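Local coordinates for protein L-lysine 6-monooxygenase (Pseudomonas syringae pv. tomato, PDB 5CQF) that probably hydroxylates the side-chain amine of L-lysine in siderophore biosynthesis, as an FAD- and NADP-dependent flavoprotein monooxygenase, at residues A[243-248]-A[280-285]; A[47-52]-A[127-132]. All coordinates share one frame; numbering follows the deposited sequence.

Interaction 1 of 2, residues A[243-248]-A[280-285]; sequences LTQLGQ and TNYAGI
One face of the Tyr-282 ring carries Gln-245, whose CB lies 3.7 Å from the ring centroid in a CH-pi contact; at the edge, near the ring plane, sits the carbonyl O of Gly-247. The glutamine chain bends at chi2 (-92°), which lays the amide over the CD2-CE2 rim on that same face, the planes 27° apart. Leu-243 of the second subunit packs on both residues. Tyr-282 OH donates to Gly-247 O over 2.6 Å, approaching from above the carbonyl plane, so the ring is pinned at its hydroxyl end. Between the backbones runs a short parallel pairing: Ile-285 N binds Gln-245 O (2.9 Å) and Gly-247 N binds Ile-285 O (2.9 Å, nearly straight at 171°), with a weak bond from Gln-245 N to Ala-283 O. Gly-284 has no room for a CB, which would run into Gly-247 O. Thr-244 and Ile-285 cross at about a right angle, OG1 being 3.6 Å from CD1. A water joins Gly-284 O, 2.8 Å away, weakly to Gln-248 NE2, whose stronger partner is Gly-66 O. Strand 245-246 comes before helix 255-264; strand 284-285 lies between helices 267-280 and 287-302, and its Ile-285 packs on Ser-217 of helix 214-226.

Interaction 2 of 2, residues A[47-52]-A[127-132]; sequences IGYLEA and GHTRFD
Tyr-49 and Thr-129 face each other on neighbouring parallel strands, the threonine OG1 3.6 Å from the tyrosine CB, and this is the close-packed half of the contact. The Tyr-49 ring has the carbonyl O of His-128 at its edge, in plane, 3.6 Å from CD1. Further along the same side, the aliphatic part of Glu-51 meets Phe-131, CG approaching ring atom CD1 to 3.8 Å. Thr-129 CG2 also lies over one face of that phenyl ring, offset toward its rim. Tyr-49 is buried further by Ala-29 and Phe-32 of helix 23-37 and by an edge-to-face meeting with the ring of Phe-21. The side bearing Leu-50 and Arg-130 is looser: leucine CD1 comes no nearer than 4.3 Å to arginine CD, and the extended arginine carries its guanidinium away from strand 47-50. Leu-50 is itself buried, against Ile-17 and Val-135, and it is Arg-130, with His-128 and Asp-132, that faces solvent. Three backbone bonds join the strands: Tyr-49 N to His-128 O (2.8 Å), Arg-130 N to Tyr-49 O (2.7 Å, 170° at the hydrogen) and Glu-51 N to Arg-130 O (2.9 Å, 173°). Glu-51 bends at chi2 (49°); its OE1 accepts from Phe-21 N and OE2 from Ala-53 N. The chemistry is thus divided: backbone bonds fix the edge strand 129-130, whereas the acidic group ties the end of strand 47-50 to the glycine-rich turn after strand 16-19, an arrangement consistent with a Rossmann-type dinucleotide site, probably that of FAD.

How the interactions relate
The two contacts lie on opposite sides of the chain's centre, their own centres 35 Å apart and their nearest atoms about 20 Å apart, so they do not touch. Interaction 2 comes first and is complete before interaction 1 begins. It adds strand 129-130 to the edge of the parallel sheet that also holds strands 47-50, 16-19, 163-166 and 393-396. Interaction 1 belongs to a separate two-strand sheet, formed beyond strand 231-235 of the second five-stranded parallel sheet. The pairs therefore serve different regions: one finishes a probable FAD-binding Rossmann-type sheet, while the other lies beside the second Rossmann-type unit, probably for NADP, and reaches the subunit interface.

Interaction 1 of 2, residues A[243-248]-A[280-285]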
# COMPACT_ATOMS: atom_id res chain seq x y z
N LEU A 243 3.17 6.89 19.04
CA LEU A 243 2.22 7.99 19.00
C LEU A 243 2.77 9.26 18.31
O LEU A 243 2.09 10.27 18.33
CB LEU A 243 1.66 8.26 20.41
CG LEU A 243 0.64 7.22 20.91
CD1 LEU A 243 0.39 7.33 22.41
CD2 LEU A 243 -0.68 7.32 20.16
N THR A 244 3.94 9.20 17.66
CA THR A 244 4.37 10.35 16.84
C THR A 244 3.48 10.55 15.61
O THR A 244 2.80 9.63 15.13
CB THR A 244 5.81 10.24 16.30
OG1 THR A 244 5.89 9.23 15.27
CG2 THR A 244 6.83 10.03 17.45
N GLN A 245 3.53 11.77 15.08
CA GLN A 245 2.82 12.06 13.86
C GLN A 245 3.53 11.31 12.71
O GLN A 245 4.75 11.12 12.73
CB GLN A 245 2.70 13.58 13.63
CG GLN A 245 1.70 14.28 14.61
CD GLN A 245 0.22 14.42 14.15
OE1 GLN A 245 -0.66 14.76 14.96
NE2 GLN A 245 -0.07 14.21 12.87
N LEU A 246 2.74 10.82 11.77
CA LEU A 246 3.26 10.18 10.59
C LEU A 246 3.52 11.25 9.51
O LEU A 246 2.59 11.91 9.04
CB LEU A 246 2.30 9.09 10.09
CG LEU A 246 2.14 7.93 11.10
CD1 LEU A 246 0.85 7.16 10.85
CD2 LEU A 246 3.32 6.98 11.09
N GLY A 247 4.79 11.41 9.16
CA GLY A 247 5.24 12.41 8.20
C GLY A 247 5.61 13.70 8.90
O GLY A 247 4.93 14.10 9.82
N GLN A 248 6.70 14.33 8.47
CA GLN A 248 7.09 15.63 9.00
C GLN A 248 6.14 16.65 8.41
O GLN A 248 5.50 16.39 7.39
CB GLN A 248 8.58 15.94 8.73
CG GLN A 248 9.48 14.90 9.42
CD GLN A 248 10.97 15.07 9.21
OE1 GLN A 248 11.41 15.79 8.35
NE2 GLN A 248 11.75 14.37 10.00
N THR A 280 0.89 21.40 21.36
CA THR A 280 0.35 20.43 20.42
C THR A 280 1.43 19.43 20.06
O THR A 280 1.13 18.25 19.84
CB THR A 280 -0.16 21.10 19.13
OG1 THR A 280 -1.34 21.86 19.44
CG2 THR A 280 -0.49 20.07 18.06
N ASN A 281 2.68 19.88 19.98
CA ASN A 281 3.82 18.97 20.02
C ASN A 281 4.05 18.19 18.69
O ASN A 281 4.60 17.08 18.71
CB ASN A 281 3.61 17.98 21.21
CG ASN A 281 4.84 17.81 22.09
OD1 ASN A 281 4.80 18.15 23.29
ND2 ASN A 281 5.92 17.27 21.53
N TYR A 282 3.65 18.76 17.54
CA TYR A 282 3.85 18.09 16.23
C TYR A 282 5.33 17.81 15.97
O TYR A 282 6.11 18.73 15.69
CB TYR A 282 3.31 18.89 15.00
CG TYR A 282 3.18 18.00 13.76
CD1 TYR A 282 4.32 17.50 13.08
CD2 TYR A 282 1.92 17.59 13.28
CE1 TYR A 282 4.20 16.67 11.97
CE2 TYR A 282 1.80 16.75 12.18
CZ TYR A 282 2.94 16.28 11.53
OH TYR A 282 2.81 15.45 10.44
N ALA A 283 5.69 16.53 16.05
CA ALA A 283 7.01 16.04 15.63
C ALA A 283 6.78 14.73 14.88
O ALA A 283 6.22 13.77 15.44
CB ALA A 283 7.92 15.84 16.83
N GLY A 284 7.20 14.67 13.63
CA GLY A 284 6.72 13.64 12.72
C GLY A 284 7.85 12.78 12.20
O GLY A 284 8.96 13.22 12.06
N ILE A 285 7.53 11.53 11.90
CA ILE A 285 8.50 10.57 11.43
C ILE A 285 7.97 9.92 10.15
O ILE A 285 6.78 9.56 10.09
CB ILE A 285 8.74 9.50 12.50
CG1 ILE A 285 9.37 10.15 13.74
CG2 ILE A 285 9.65 8.40 11.99
CD1 ILE A 285 9.50 9.19 14.90
O HOH W 1 11.20 14.44 13.21

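Interaction 2 of 2, residues A[47-52]-A[127-132]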
# COMPACT_ATOMS: atom_id res chain seq x y z
N ILE A 47 27.27 36.28 -7.74
CA ILE A 47 27.08 35.81 -6.41
C ILE A 47 28.14 34.75 -6.19
O ILE A 47 28.44 33.99 -7.10
CB ILE A 47 25.65 35.26 -6.24
CG1 ILE A 47 25.51 34.53 -4.91
CG2 ILE A 47 25.29 34.29 -7.34
CD1 ILE A 47 24.07 34.32 -4.52
N GLY A 48 28.74 34.73 -5.01
CA GLY A 48 29.73 33.72 -4.63
C GLY A 48 29.22 32.89 -3.46
O GLY A 48 28.44 33.38 -2.65
N TYR A 49 29.65 31.64 -3.35
CA TYR A 49 29.18 30.81 -2.24
C TYR A 49 30.36 30.31 -1.41
O TYR A 49 31.37 29.88 -1.95
CB TYR A 49 28.34 29.63 -2.75
CG TYR A 49 27.19 30.02 -3.63
CD1 TYR A 49 27.39 30.31 -4.97
CD2 TYR A 49 25.89 30.08 -3.14
CE1 TYR A 49 26.33 30.66 -5.80
CE2 TYR A 49 24.83 30.44 -3.95
CZ TYR A 49 25.05 30.72 -5.29
OH TYR A 49 24.02 31.08 -6.11
N LEU A 50 30.20 30.35 -0.09
CA LEU A 50 31.26 29.93 0.81
C LEU A 50 30.73 28.79 1.61
O LEU A 50 29.78 28.98 2.37
CB LEU A 50 31.58 31.07 1.77
CG LEU A 50 32.47 32.26 1.39
CD1 LEU A 50 32.59 32.54 -0.11
CD2 LEU A 50 31.92 33.48 2.09
N GLU A 51 31.32 27.60 1.46
CA GLU A 51 30.89 26.43 2.22
C GLU A 51 32.03 25.94 3.08
O GLU A 51 33.12 25.70 2.60
CB GLU A 51 30.41 25.32 1.27
CG GLU A 51 30.17 23.93 1.87
CD GLU A 51 29.31 23.91 3.14
OE1 GLU A 51 28.36 24.72 3.30
OE2 GLU A 51 29.58 23.05 4.00
N ALA A 52 31.74 25.74 4.37
CA ALA A 52 32.77 25.36 5.33
C ALA A 52 33.31 23.95 5.11
O ALA A 52 34.49 23.72 5.27
CB ALA A 52 32.22 25.49 6.74
N GLY A 127 30.32 26.26 -9.86
CA GLY A 127 31.41 27.11 -10.40
C GLY A 127 31.71 28.41 -9.63
O GLY A 127 32.70 29.06 -9.90
N HIS A 128 30.85 28.82 -8.69
CA HIS A 128 31.09 30.01 -7.88
C HIS A 128 31.15 29.65 -6.42
O HIS A 128 30.90 30.47 -5.54
CB HIS A 128 29.98 31.02 -8.10
CG HIS A 128 29.85 31.45 -9.52
ND1 HIS A 128 28.92 30.89 -10.38
CD2 HIS A 128 30.54 32.37 -10.25
CE1 HIS A 128 29.05 31.45 -11.58
NE2 HIS A 128 30.01 32.35 -11.52
N THR A 129 31.45 28.39 -6.14
CA THR A 129 31.46 27.97 -4.77
C THR A 129 32.88 27.72 -4.32
O THR A 129 33.62 27.03 -5.01
CB THR A 129 30.62 26.71 -4.55
OG1 THR A 129 29.27 26.96 -4.96
CG2 THR A 129 30.62 26.34 -3.09
N ARG A 130 33.24 28.29 -3.17
CA ARG A 130 34.49 27.96 -2.52
C ARG A 130 34.23 27.06 -1.33
O ARG A 130 33.66 27.49 -0.32
CB ARG A 130 35.19 29.25 -2.08
CG ARG A 130 35.64 30.09 -3.27
CD ARG A 130 35.71 31.57 -2.89
NE ARG A 130 36.32 32.41 -3.92
CZ ARG A 130 37.63 32.66 -4.03
NH1 ARG A 130 38.06 33.45 -5.01
NH2 ARG A 130 38.50 32.13 -3.18
N PHE A 131 34.63 25.79 -1.45
CA PHE A 131 34.53 24.82 -0.35
C PHE A 131 35.72 24.91 0.64
O PHE A 131 36.68 25.65 0.40
CB PHE A 131 34.43 23.40 -0.90
CG PHE A 131 33.20 23.15 -1.74
CD1 PHE A 131 32.04 22.64 -1.18
CD2 PHE A 131 33.22 23.40 -3.11
CE1 PHE A 131 30.92 22.38 -1.96
CE2 PHE A 131 32.09 23.16 -3.89
CZ PHE A 131 30.95 22.64 -3.32
N ASP A 132 35.64 24.18 1.76
CA ASP A 132 36.67 24.22 2.82
C ASP A 132 37.01 25.65 3.22
O ASP A 132 38.16 25.96 3.54
CB ASP A 132 37.93 23.49 2.37
CG ASP A 132 37.66 22.05 2.03
OD1 ASP A 132 37.05 21.36 2.89
OD2 ASP A 132 38.01 21.63 0.91